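Local atomic coordinates of Lin0012 protein (Listeria innocua, PDB entry 3K17), a protein that probably acts as an ATP-dependent kinase of the GHMP family, phosphorylating phosphomevalonate on the mevalonate route to isopentenyl diphosphate. Residues I31-N36 with F349-V354; W75-E80 with V154-G159; T86-S91 with K134-I139; S231-F236 with A288-E293. All coordinates share one frame; numbering follows the deposited sequence.

Interaction 1: residues I31-N36 with F349-V354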
loop_
_atom_site.group_PDB
_atom_site.type_symbol
_atom_site.label_atom_id
_atom_site.label_comp_id
_atom_site.label_asym_id
_atom_site.label_seq_id
_atom_site.Cartn_x
_atom_site.Cartn_y
_atom_site.Cartn_z
ATOM N N ILE A 31 16.715 -3.617 42.438
ATOM C CA ILE A 31 18.117 -3.896 42.684
ATOM C C ILE A 31 18.607 -4.673 41.457
ATOM O O ILE A 31 17.901 -5.543 40.961
ATOM C CB ILE A 31 18.308 -4.801 43.916
ATOM C CG1 ILE A 31 17.737 -4.124 45.169
ATOM C CG2 ILE A 31 19.798 -5.131 44.087
ATOM C CD1 ILE A 31 18.412 -2.812 45.519
ATOM N N LEU A 32 19.796 -4.347 40.959
ATOM C CA LEU A 32 20.343 -5.069 39.813
ATOM C C LEU A 32 21.836 -5.217 39.947
ATOM O O LEU A 32 22.492 -4.431 40.631
ATOM C CB LEU A 32 20.083 -4.338 38.489
ATOM C CG LEU A 32 18.670 -4.052 37.980
ATOM C CD1 LEU A 32 18.348 -2.578 38.198
ATOM C CD2 LEU A 32 18.603 -4.392 36.475
ATOM N N THR A 33 22.371 -6.240 39.298
ATOM C CA THR A 33 23.801 -6.432 39.280
ATOM C C THR A 33 24.205 -6.655 37.832
ATOM O O THR A 33 23.466 -7.272 37.058
ATOM C CB THR A 33 24.265 -7.651 40.114
ATOM O OG1 THR A 33 25.691 -7.767 40.002
ATOM C CG2 THR A 33 23.644 -8.944 39.596
ATOM N N ALA A 34 25.361 -6.122 37.459
ATOM C CA ALA A 34 25.878 -6.324 36.117
ATOM C C ALA A 34 26.584 -7.678 36.203
ATOM O O ALA A 34 26.960 -8.111 37.300
ATOM C CB ALA A 34 26.861 -5.218 35.759
ATOM N N VAL A 35 26.758 -8.356 35.072
ATOM C CA VAL A 35 27.409 -9.664 35.088
ATOM C C VAL A 35 28.695 -9.679 34.269
ATOM O O VAL A 35 28.916 -8.824 33.409
ATOM C CB VAL A 35 26.458 -10.784 34.561
ATOM C CG1 VAL A 35 25.122 -10.729 35.296
ATOM C CG2 VAL A 35 26.234 -10.620 33.075
ATOM N N ASN A 36 29.531 -10.673 34.546
ATOM C CA ASN A 36 30.808 -10.844 33.875
ATOM C C ASN A 36 30.706 -11.423 32.451
ATOM O O ASN A 36 31.507 -12.273 32.057
ATOM C CB ASN A 36 31.706 -11.732 34.744
ATOM C CG ASN A 36 31.066 -13.071 35.064
ATOM O OD1 ASN A 36 29.903 -13.141 35.467
ATOM N ND2 ASN A 36 31.824 -14.144 34.890
ATOM N N PHE A 349 29.577 -16.677 37.881
ATOM C CA PHE A 349 29.404 -15.248 38.078
ATOM C C PHE A 349 30.386 -14.494 38.966
ATOM O O PHE A 349 30.914 -15.017 39.936
ATOM C CB PHE A 349 27.989 -15.010 38.635
ATOM C CG PHE A 349 27.746 -13.601 39.146
ATOM C CD1 PHE A 349 27.130 -12.648 38.337
ATOM C CD2 PHE A 349 28.139 -13.231 40.432
ATOM C CE1 PHE A 349 26.912 -11.349 38.798
ATOM C CE2 PHE A 349 27.924 -11.927 40.906
ATOM C CZ PHE A 349 27.310 -10.988 40.088
ATOM N N HIS A 350 30.617 -13.246 38.582
ATOM C CA HIS A 350 31.384 -12.280 39.353
ATOM C C HIS A 350 30.926 -10.945 38.770
ATOM O O HIS A 350 30.642 -10.835 37.572
ATOM C CB HIS A 350 32.927 -12.501 39.362
ATOM C CG HIS A 350 33.602 -12.483 38.028
ATOM N ND1 HIS A 350 33.836 -13.630 37.299
ATOM C CD2 HIS A 350 34.190 -11.475 37.339
ATOM C CE1 HIS A 350 34.541 -13.329 36.221
ATOM N NE2 HIS A 350 34.770 -12.030 36.222
ATOM N N THR A 351 30.766 -9.958 39.640
ATOM C CA THR A 351 30.265 -8.647 39.244
ATOM C C THR A 351 30.864 -8.052 37.981
ATOM O O THR A 351 32.077 -7.943 37.854
ATOM C CB THR A 351 30.430 -7.644 40.401
ATOM O OG1 THR A 351 29.963 -8.246 41.616
ATOM C CG2 THR A 351 29.606 -6.391 40.132
ATOM N N GLY A 352 30.000 -7.661 37.042
ATOM C CA GLY A 352 30.484 -7.068 35.803
ATOM C C GLY A 352 30.877 -5.604 35.959
ATOM O O GLY A 352 30.311 -4.889 36.783
ATOM N N ARG A 353 31.853 -5.162 35.175
ATOM C CA ARG A 353 32.310 -3.775 35.214
ATOM C C ARG A 353 32.589 -3.282 33.802
ATOM O O ARG A 353 33.145 -4.011 32.982
ATOM C CB ARG A 353 33.609 -3.644 36.019
ATOM C CG ARG A 353 33.614 -4.318 37.377
ATOM C CD ARG A 353 32.726 -3.612 38.384
ATOM N NE ARG A 353 33.020 -4.075 39.738
ATOM C CZ ARG A 353 32.370 -3.675 40.824
ATOM N NH1 ARG A 353 31.380 -2.800 40.716
ATOM N NH2 ARG A 353 32.716 -4.144 42.018
ATOM N N VAL A 354 32.214 -2.038 33.527
ATOM C CA VAL A 354 32.458 -1.436 32.227
ATOM C C VAL A 354 33.966 -1.274 32.040
ATOM O O VAL A 354 34.668 -0.813 32.937
ATOM C CB VAL A 354 31.780 -0.054 32.114
ATOM C CG1 VAL A 354 32.162 0.615 30.793
ATOM C CG2 VAL A 354 30.261 -0.214 32.210
#
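A34 O is the tight centre of this contact, reached by two donors from opposite faces of its carbonyl plane. G352 N comes in at 3.1 Å from A34 O, almost straight along its N-H (174°) but well above that plane, while T33 OG1 reaches the other face. Having no side chain, G352 brings its backbone right up to the strand end: its CA is 4.1 Å from V35 CA and makes a CA-H...O contact with V35 O. Beside it, the F349 ring meets T33 and V35 with its edge. CZ lies 3.6 Å from T33 OG1, and CE1 is 4.0 Å from V35 CG1. A chi1 of 169° swings the F349 ring toward T33 and V35; F215 meets it edge-to-face. W172, on strand 172-176, also touches F349 and hydrogen-bonds T351 OG1, which E210 shares. Unlike buried A34 and G352, H350 faces solvent, yet N36 packs closely against it. N36 CB sits over the centre of the imidazole face, 3.5 Å from the ring centroid, as a CH-pi contact. Its amide turns back to the loop: OD1 takes H350 N at 3.2 Å from above the carbonyl plane, and ND2 bonds P348 O. The loop before strand 355-357 is thus joined to the end of strand 29-35 mainly through amides and carbonyls, with neutral partners in both cross-segment hydrogen bonds, so the join probably depends little on side-chain ionisation.

Interaction 2: residues W75-E80 with V154-G159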
loop_
_atom_site.group_PDB
_atom_site.type_symbol
_atom_site.label_atom_id
_atom_site.label_comp_id
_atom_site.label_asym_id
_atom_site.label_seq_id
_atom_site.Cartn_x
_atom_site.Cartn_y
_atom_site.Cartn_z
ATOM N N TRP A 75 18.325 -3.632 13.551
ATOM C CA TRP A 75 19.250 -2.498 13.625
ATOM C C TRP A 75 18.686 -1.405 14.543
ATOM O O TRP A 75 19.414 -0.539 15.014
ATOM C CB TRP A 75 19.441 -1.854 12.242
ATOM C CG TRP A 75 20.205 -2.668 11.238
ATOM C CD1 TRP A 75 19.705 -3.268 10.114
ATOM C CD2 TRP A 75 21.609 -2.951 11.255
ATOM N NE1 TRP A 75 20.715 -3.906 9.429
ATOM C CE2 TRP A 75 21.893 -3.728 10.108
ATOM C CE3 TRP A 75 22.655 -2.623 12.127
ATOM C CZ2 TRP A 75 23.184 -4.183 9.811
ATOM C CZ3 TRP A 75 23.941 -3.072 11.832
ATOM C CH2 TRP A 75 24.193 -3.845 10.683
ATOM N N THR A 76 17.381 -1.450 14.773
ATOM C CA THR A 76 16.703 -0.417 15.537
ATOM C C THR A 76 17.342 0.090 16.822
ATOM O O THR A 76 17.568 1.289 16.945
ATOM C CB THR A 76 15.237 -0.817 15.809
ATOM O OG1 THR A 76 14.641 -1.263 14.587
ATOM C CG2 THR A 76 14.444 0.385 16.288
ATOM N N PHE A 77 17.651 -0.786 17.775
ATOM C CA PHE A 77 18.232 -0.287 19.018
ATOM C C PHE A 77 19.534 0.478 18.820
ATOM O O PHE A 77 19.678 1.574 19.342
ATOM C CB PHE A 77 18.446 -1.419 20.033
ATOM C CG PHE A 77 17.193 -1.813 20.769
ATOM C CD1 PHE A 77 16.635 -0.961 21.724
ATOM C CD2 PHE A 77 16.564 -3.024 20.501
ATOM C CE1 PHE A 77 15.459 -1.309 22.408
ATOM C CE2 PHE A 77 15.386 -3.384 21.179
ATOM C CZ PHE A 77 14.837 -2.518 22.135
ATOM N N THR A 78 20.473 -0.090 18.068
ATOM C CA THR A 78 21.753 0.574 17.856
ATOM C C THR A 78 21.658 1.785 16.940
ATOM O O THR A 78 22.383 2.773 17.133
ATOM C CB THR A 78 22.828 -0.414 17.323
ATOM O OG1 THR A 78 22.348 -1.068 16.143
ATOM C CG2 THR A 78 23.140 -1.463 18.375
ATOM N N ALA A 79 20.772 1.727 15.948
ATOM C CA ALA A 79 20.613 2.860 15.044
ATOM C C ALA A 79 20.068 4.040 15.834
ATOM O O ALA A 79 20.484 5.176 15.632
ATOM C CB ALA A 79 19.657 2.519 13.903
ATOM N N GLU A 80 19.129 3.766 16.730
ATOM C CA GLU A 80 18.535 4.831 17.529
ATOM C C GLU A 80 19.581 5.474 18.444
ATOM O O GLU A 80 19.600 6.690 18.611
ATOM C CB GLU A 80 17.382 4.279 18.370
ATOM C CG GLU A 80 16.653 5.320 19.190
ATOM C CD GLU A 80 15.708 6.171 18.363
ATOM O OE1 GLU A 80 15.534 5.879 17.163
ATOM O OE2 GLU A 80 15.128 7.129 18.916
ATOM N N VAL A 154 12.069 4.680 23.663
ATOM C CA VAL A 154 11.216 4.862 22.491
ATOM C C VAL A 154 11.282 3.645 21.557
ATOM O O VAL A 154 10.335 3.376 20.821
ATOM C CB VAL A 154 11.544 6.164 21.707
ATOM C CG1 VAL A 154 11.349 7.375 22.627
ATOM C CG2 VAL A 154 12.952 6.119 21.151
ATOM N N VAL A 155 12.383 2.894 21.583
ATOM C CA VAL A 155 12.460 1.710 20.720
ATOM C C VAL A 155 11.695 0.547 21.361
ATOM O O VAL A 155 10.881 -0.110 20.717
ATOM C CB VAL A 155 13.911 1.270 20.458
ATOM C CG1 VAL A 155 13.918 -0.041 19.670
ATOM C CG2 VAL A 155 14.641 2.351 19.674
ATOM N N GLN A 156 11.957 0.294 22.635
ATOM C CA GLN A 156 11.267 -0.776 23.336
ATOM C C GLN A 156 9.768 -0.448 23.472
ATOM O O GLN A 156 8.927 -1.329 23.391
ATOM C CB GLN A 156 11.901 -0.973 24.718
ATOM C CG GLN A 156 11.277 -2.068 25.573
ATOM C CD GLN A 156 11.357 -3.437 24.924
ATOM O OE1 GLN A 156 12.333 -3.763 24.245
ATOM N NE2 GLN A 156 10.334 -4.254 25.143
ATOM N N GLY A 157 9.439 0.820 23.671
ATOM C CA GLY A 157 8.041 1.204 23.814
ATOM C C GLY A 157 7.534 1.025 25.237
ATOM O O GLY A 157 6.368 1.295 25.529
ATOM N N ASN A 158 8.412 0.560 26.122
ATOM C CA ASN A 158 8.082 0.353 27.533
ATOM C C ASN A 158 9.348 -0.045 28.277
ATOM O O ASN A 158 10.428 -0.093 27.684
ATOM C CB ASN A 158 7.012 -0.735 27.695
ATOM C CG ASN A 158 7.390 -2.033 27.007
ATOM O OD1 ASN A 158 8.482 -2.549 27.199
ATOM N ND2 ASN A 158 6.483 -2.563 26.203
ATOM N N GLY A 159 9.220 -0.327 29.570
ATOM C CA GLY A 159 10.374 -0.706 30.366
ATOM C C GLY A 159 10.810 0.428 31.287
ATOM O O GLY A 159 10.517 1.601 31.032
#
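The bond from E80 N to T76 O, 2.9 Å long, spans one turn of helix 76-91 and sets the side chains of T76 and E80 on the same flank of it, both facing V155. V155 is shared three ways. Its CG1 lies over one face of the F77 ring, 3.5 Å from the centroid and 15° off the normal, a CH-pi contact. The same methyl presses on T76 CG2 at 3.4 Å, tighter than usual for two carbons. CG2, the other branch, lies 3.6 Å from E80 CB. E80 bends at chi2 (77°), which brings OE2 to within 3.3 Å of V154 CG2. At the rim of the F77 ring, Q156 OE1 stands 3.5 Å from CZ, amide and ring nearly coplanar; Q156 NE2 is tied to N158 OD1 at 3.3 Å, which helps fix that amide. H152, a turn earlier, stacks on F77, and H185 and K184 of the second subunit pack on T76, E80 and V154. G157 ends helix 141-156 with positive phi, a common glycine role at a helix C terminus. The whole is side-by-side helix packing in the N-terminal domain of a GHMP kinase.

Interaction 3: residues T86-S91 with K134-I139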
loop_
_atom_site.group_PDB
_atom_site.type_symbol
_atom_site.label_atom_id
_atom_site.label_comp_id
_atom_site.label_asym_id
_atom_site.label_seq_id
_atom_site.Cartn_x
_atom_site.Cartn_y
_atom_site.Cartn_z
ATOM N N THR A 86 24.264 11.357 17.840
ATOM C CA THR A 86 24.593 12.290 16.777
ATOM C C THR A 86 23.901 13.634 16.996
ATOM O O THR A 86 24.516 14.685 16.840
ATOM C CB THR A 86 24.178 11.709 15.403
ATOM O OG1 THR A 86 25.038 10.608 15.075
ATOM C CG2 THR A 86 24.251 12.768 14.322
ATOM N N THR A 87 22.618 13.595 17.342
ATOM C CA THR A 87 21.866 14.814 17.588
ATOM C C THR A 87 22.428 15.536 18.816
ATOM O O THR A 87 22.468 16.769 18.854
ATOM C CB THR A 87 20.370 14.517 17.809
ATOM O OG1 THR A 87 19.792 14.073 16.575
ATOM C CG2 THR A 87 19.625 15.772 18.297
ATOM N N PHE A 88 22.858 14.771 19.817
ATOM C CA PHE A 88 23.423 15.379 21.017
ATOM C C PHE A 88 24.758 16.055 20.698
ATOM O O PHE A 88 24.995 17.189 21.103
ATOM C CB PHE A 88 23.648 14.344 22.116
ATOM C CG PHE A 88 24.353 14.902 23.325
ATOM C CD1 PHE A 88 23.702 15.793 24.176
ATOM C CD2 PHE A 88 25.678 14.588 23.575
ATOM C CE1 PHE A 88 24.367 16.369 25.256
ATOM C CE2 PHE A 88 26.354 15.158 24.653
ATOM C CZ PHE A 88 25.692 16.054 25.496
ATOM N N LEU A 89 25.625 15.356 19.973
ATOM C CA LEU A 89 26.927 15.905 19.619
ATOM C C LEU A 89 26.805 17.182 18.788
ATOM O O LEU A 89 27.585 18.117 18.959
ATOM C CB LEU A 89 27.763 14.859 18.875
ATOM C CG LEU A 89 28.232 13.667 19.723
ATOM C CD1 LEU A 89 28.891 12.625 18.837
ATOM C CD2 LEU A 89 29.203 14.149 20.794
ATOM N N LYS A 90 25.832 17.234 17.891
ATOM C CA LYS A 90 25.667 18.434 17.090
ATOM C C LYS A 90 25.191 19.598 17.955
ATOM O O LYS A 90 25.534 20.748 17.688
ATOM C CB LYS A 90 24.677 18.200 15.958
ATOM C CG LYS A 90 25.213 17.356 14.819
ATOM C CD LYS A 90 24.162 17.265 13.730
ATOM C CE LYS A 90 24.700 16.619 12.481
ATOM N NZ LYS A 90 23.723 16.765 11.366
ATOM N N SER A 91 24.405 19.308 18.989
ATOM C CA SER A 91 23.919 20.366 19.863
ATOM C C SER A 91 25.088 20.960 20.645
ATOM O O SER A 91 25.036 22.112 21.056
ATOM C CB SER A 91 22.852 19.842 20.837
ATOM O OG SER A 91 23.409 18.978 21.811
ATOM N N LYS A 134 34.711 8.767 22.155
ATOM C CA LYS A 134 35.337 9.211 20.918
ATOM C C LYS A 134 35.156 10.692 20.576
ATOM O O LYS A 134 36.087 11.329 20.083
ATOM C CB LYS A 134 34.805 8.365 19.753
ATOM C CG LYS A 134 35.266 8.801 18.373
ATOM C CD LYS A 134 36.761 8.576 18.177
ATOM C CE LYS A 134 37.182 8.932 16.756
ATOM N NZ LYS A 134 38.641 8.727 16.536
ATOM N N PHE A 135 33.976 11.246 20.842
ATOM C CA PHE A 135 33.702 12.636 20.476
ATOM C C PHE A 135 33.460 13.660 21.589
ATOM O O PHE A 135 33.564 14.857 21.345
ATOM C CB PHE A 135 32.501 12.684 19.522
ATOM C CG PHE A 135 32.727 11.973 18.212
ATOM C CD1 PHE A 135 33.515 12.547 17.218
ATOM C CD2 PHE A 135 32.162 10.717 17.980
ATOM C CE1 PHE A 135 33.742 11.885 16.013
ATOM C CE2 PHE A 135 32.382 10.042 16.774
ATOM C CZ PHE A 135 33.171 10.626 15.791
ATOM N N TYR A 136 33.135 13.200 22.790
ATOM C CA TYR A 136 32.838 14.109 23.896
ATOM C C TYR A 136 33.048 13.353 25.209
ATOM O O TYR A 136 32.131 13.222 26.018
ATOM C CB TYR A 136 31.380 14.567 23.768
ATOM C CG TYR A 136 30.956 15.705 24.667
ATOM C CD1 TYR A 136 31.519 16.974 24.538
ATOM C CD2 TYR A 136 29.958 15.523 25.619
ATOM C CE1 TYR A 136 31.092 18.039 25.340
ATOM C CE2 TYR A 136 29.523 16.573 26.421
ATOM C CZ TYR A 136 30.095 17.827 26.280
ATOM O OH TYR A 136 29.674 18.857 27.088
ATOM N N PRO A 137 34.280 12.868 25.440
ATOM C CA PRO A 137 34.670 12.108 26.632
ATOM C C PRO A 137 34.428 12.722 28.007
ATOM O O PRO A 137 34.289 11.990 28.991
ATOM C CB PRO A 137 36.149 11.808 26.380
ATOM C CG PRO A 137 36.598 12.985 25.576
ATOM C CD PRO A 137 35.459 13.177 24.607
ATOM N N GLU A 138 34.369 14.049 28.087
ATOM C CA GLU A 138 34.159 14.699 29.377
ATOM C C GLU A 138 32.733 14.548 29.915
ATOM O O GLU A 138 32.500 14.724 31.112
ATOM C CB GLU A 138 34.504 16.191 29.293
ATOM C CG GLU A 138 33.642 16.977 28.317
ATOM C CD GLU A 138 34.374 17.316 27.026
ATOM O OE1 GLU A 138 34.903 16.389 26.365
ATOM O OE2 GLU A 138 34.416 18.518 26.675
ATOM N N ILE A 139 31.788 14.218 29.038
ATOM C CA ILE A 139 30.389 14.076 29.440
ATOM C C ILE A 139 30.220 13.205 30.682
ATOM O O ILE A 139 30.957 12.246 30.884
ATOM C CB ILE A 139 29.532 13.494 28.284
ATOM C CG1 ILE A 139 28.047 13.670 28.606
ATOM C CG2 ILE A 139 29.876 12.021 28.062
ATOM C CD1 ILE A 139 27.112 13.136 27.531
#
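The last turns of helix 76-91 lie against the end of helix 119-135 and the turn that follows it, with F88 and L89 meeting F135, Y136 and I139. L89 sends its two methyls to neighbouring residues: CD1 packs 3.7 Å from F135 CB, and CD2 lies 3.7 Å from Y136 CB. Its side chain crosses that of F135 at about a right angle but runs past Y136 in the opposite direction. F88 starts out opposite its own backbone N (chi1 174°), which carries the ring away from its helix, and the CE2-CZ side of the ring does the touching. CE2 is 3.7 Å from Y136 CD2, an atom that lies near the plane of the F88 ring, at its edge. The two rings are tilted by 68°, their centroids 5.8 Å apart, an oblique pair. Y136 is the first residue to leave the helix, and a type I beta turn from Y136 to I139, closed by I139 N on Y136 O at 3.2 Å, brings the chain back toward helix 76-91. The turn thereby presents Y136 and I139 together to F88. I139 approaches from the opposite direction with its extended chain (chi2 180°), and its CD1 reaches F88 CE2 at 3.6 Å. Within the turn, E138 CG covers one face of the Y136 ring. Further apolar groups complete the surroundings: M132 touches F88, L89 and I139, L147 of helix 141-156 packs on F88, and L192 and M196 of helix 192-197 cover F88 as well. L96 closes on L89 from the loop after helix 76-91.

Interaction 4: residues S231-F236 with A288-E293; sequences SQIHAF and AGVNIE
The F236 ring carries the A288 methyl on one face: CB stands 3.8 Å from the centroid, 27° off the ring normal and displaced toward the rim, a CH-pi contact. The nearest ring atom is CG, 3.4 Å from A288 CB. A chi1 of 172° turns the ring away from the F236 backbone N and up to A288, and L284 and K287 of helix 267-288, with N243 and Y244 of helix 241-264, also touch it. A turn earlier on helix 226-239, I233 reaches out with CD1, which lies 3.9 Å from A288 CB and 3.7 Å from V290 CG2, its side chain crossing that of V290 at about a right angle. The same V290 CG2 packs 3.6 Å from Q232 CB. Q232 then runs out extended, so that its amide oxygen OE1 lies 3.8 Å from both V290 methyls. Between A288 and V290 the chain turns at G289, whose positive phi belongs to a Schellman motif ending helix 267-288. This turn delivers A288 and V290 to the same helix, and an inverse gamma turn centred on N291 follows, with I292 N bonded to V290 O at 2.8 Å. E239 of the second subunit packs on Q232. Since methyls, a ring face and aliphatic chain make nearly all the contact, it probably rests on close fit and exclusion of water, with the Q232 amide oxygen meeting the V290 methyls by van der Waals contact.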
loop_
_atom_site.group_PDB
_atom_site.type_symbol
_atom_site.label_atom_id
_atom_site.label_comp_id
_atom_site.label_asym_id
_atom_site.label_seq_id
_atom_site.Cartn_x
_atom_site.Cartn_y
_atom_site.Cartn_z
ATOM N N SER A 231 2.729 -7.270 28.288
ATOM C CA SER A 231 1.409 -6.842 27.842
ATOM C C SER A 231 0.321 -7.460 28.719
ATOM O O SER A 231 -0.676 -6.808 29.034
ATOM C CB SER A 231 1.183 -7.230 26.378
ATOM O OG SER A 231 1.124 -8.636 26.214
ATOM N N GLN A 232 0.513 -8.713 29.117
ATOM C CA GLN A 232 -0.465 -9.382 29.962
ATOM C C GLN A 232 -0.559 -8.681 31.317
ATOM O O GLN A 232 -1.658 -8.447 31.824
ATOM C CB GLN A 232 -0.088 -10.856 30.155
ATOM C CG GLN A 232 -0.162 -11.684 28.877
ATOM C CD GLN A 232 0.277 -13.128 29.073
ATOM O OE1 GLN A 232 1.369 -13.397 29.581
ATOM N NE2 GLN A 232 -0.572 -14.066 28.664
ATOM N N ILE A 233 0.593 -8.338 31.893
ATOM C CA ILE A 233 0.622 -7.667 33.187
ATOM C C ILE A 233 0.016 -6.265 33.113
ATOM O O ILE A 233 -0.737 -5.862 33.997
ATOM C CB ILE A 233 2.067 -7.565 33.746
ATOM C CG1 ILE A 233 2.626 -8.966 34.011
ATOM C CG2 ILE A 233 2.073 -6.768 35.050
ATOM C CD1 ILE A 233 1.833 -9.759 35.035
ATOM N N HIS A 234 0.341 -5.521 32.061
ATOM C CA HIS A 234 -0.201 -4.178 31.915
ATOM C C HIS A 234 -1.724 -4.247 31.857
ATOM O O HIS A 234 -2.417 -3.407 32.433
ATOM C CB HIS A 234 0.321 -3.517 30.644
ATOM C CG HIS A 234 -0.166 -2.113 30.458
ATOM N ND1 HIS A 234 0.262 -1.068 31.248
ATOM C CD2 HIS A 234 -1.073 -1.590 29.599
ATOM C CE1 HIS A 234 -0.360 0.039 30.882
ATOM N NE2 HIS A 234 -1.176 -0.250 29.885
ATOM N N ALA A 235 -2.239 -5.252 31.157
ATOM C CA ALA A 235 -3.679 -5.429 31.038
ATOM C C ALA A 235 -4.247 -5.804 32.399
ATOM O O ALA A 235 -5.324 -5.344 32.778
ATOM C CB ALA A 235 -3.995 -6.512 30.020
ATOM N N PHE A 236 -3.520 -6.646 33.127
ATOM C CA PHE A 236 -3.950 -7.063 34.453
ATOM C C PHE A 236 -4.119 -5.820 35.319
ATOM O O PHE A 236 -5.055 -5.718 36.110
ATOM C CB PHE A 236 -2.912 -7.987 35.087
ATOM C CG PHE A 236 -3.193 -8.306 36.526
ATOM C CD1 PHE A 236 -4.303 -9.068 36.879
ATOM C CD2 PHE A 236 -2.367 -7.818 37.532
ATOM C CE1 PHE A 236 -4.588 -9.341 38.214
ATOM C CE2 PHE A 236 -2.644 -8.084 38.873
ATOM C CZ PHE A 236 -3.757 -8.846 39.214
ATOM N N ALA A 288 -2.812 -12.680 37.609
ATOM C CA ALA A 288 -2.868 -12.177 36.241
ATOM C C ALA A 288 -2.931 -13.286 35.197
ATOM O O ALA A 288 -3.170 -13.024 34.016
ATOM C CB ALA A 288 -1.660 -11.282 35.969
ATOM N N GLY A 289 -2.718 -14.524 35.629
ATOM C CA GLY A 289 -2.735 -15.626 34.689
ATOM C C GLY A 289 -1.486 -15.567 33.831
ATOM O O GLY A 289 -1.519 -15.872 32.640
ATOM N N VAL A 290 -0.381 -15.154 34.441
ATOM C CA VAL A 290 0.894 -15.049 33.744
ATOM C C VAL A 290 1.898 -15.997 34.380
ATOM O O VAL A 290 2.146 -15.941 35.587
ATOM C CB VAL A 290 1.462 -13.620 33.815
ATOM C CG1 VAL A 290 2.805 -13.561 33.102
ATOM C CG2 VAL A 290 0.478 -12.640 33.187
ATOM N N ASN A 291 2.478 -16.863 33.558
ATOM C CA ASN A 291 3.442 -17.839 34.037
ATOM C C ASN A 291 4.821 -17.227 34.286
ATOM O O ASN A 291 5.770 -17.489 33.542
ATOM C CB ASN A 291 3.539 -18.988 33.029
ATOM C CG ASN A 291 4.513 -20.061 33.460
ATOM O OD1 ASN A 291 4.568 -20.429 34.633
ATOM N ND2 ASN A 291 5.281 -20.582 32.508
ATOM N N ILE A 292 4.928 -16.410 35.334
ATOM C CA ILE A 292 6.200 -15.775 35.671
ATOM C C ILE A 292 7.174 -16.830 36.176
ATOM O O ILE A 292 8.258 -17.010 35.620
ATOM C CB ILE A 292 6.025 -14.690 36.752
ATOM C CG1 ILE A 292 5.107 -13.582 36.229
ATOM C CG2 ILE A 292 7.384 -14.120 37.139
ATOM C CD1 ILE A 292 4.820 -12.493 37.235
ATOM N N GLU A 293 6.795 -17.531 37.234
ATOM C CA GLU A 293 7.660 -18.573 37.751
ATOM C C GLU A 293 7.309 -19.894 37.071
ATOM O O GLU A 293 6.327 -20.546 37.423
ATOM C CB GLU A 293 7.509 -18.702 39.264
ATOM C CG GLU A 293 8.447 -19.729 39.877
ATOM C CD GLU A 293 8.477 -19.652 41.383
ATOM O OE1 GLU A 293 9.056 -18.681 41.918
ATOM O OE2 GLU A 293 7.914 -20.557 42.033
#

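From the N terminus, strand 29-35 opens the widest loop, which interaction 1 closes only near the C terminus, at residues 349-354; the other three contacts all nest inside it. Helix 76-91 then starts two loops. Interaction 3, from its far end, closes first at the end of helix 119-135, inside the loop that interaction 2 closes at the end of helix 141-156; their centres are 20 Å apart. Interaction 4 follows in series. Interactions 2 and 3 thus bind N-terminal-domain helices together, interaction 4 ties helix 226-239 to the loop between helices 267-288 and 295-306, and interaction 1 brings the chain's end back to the large sheet. None of the four loops cross.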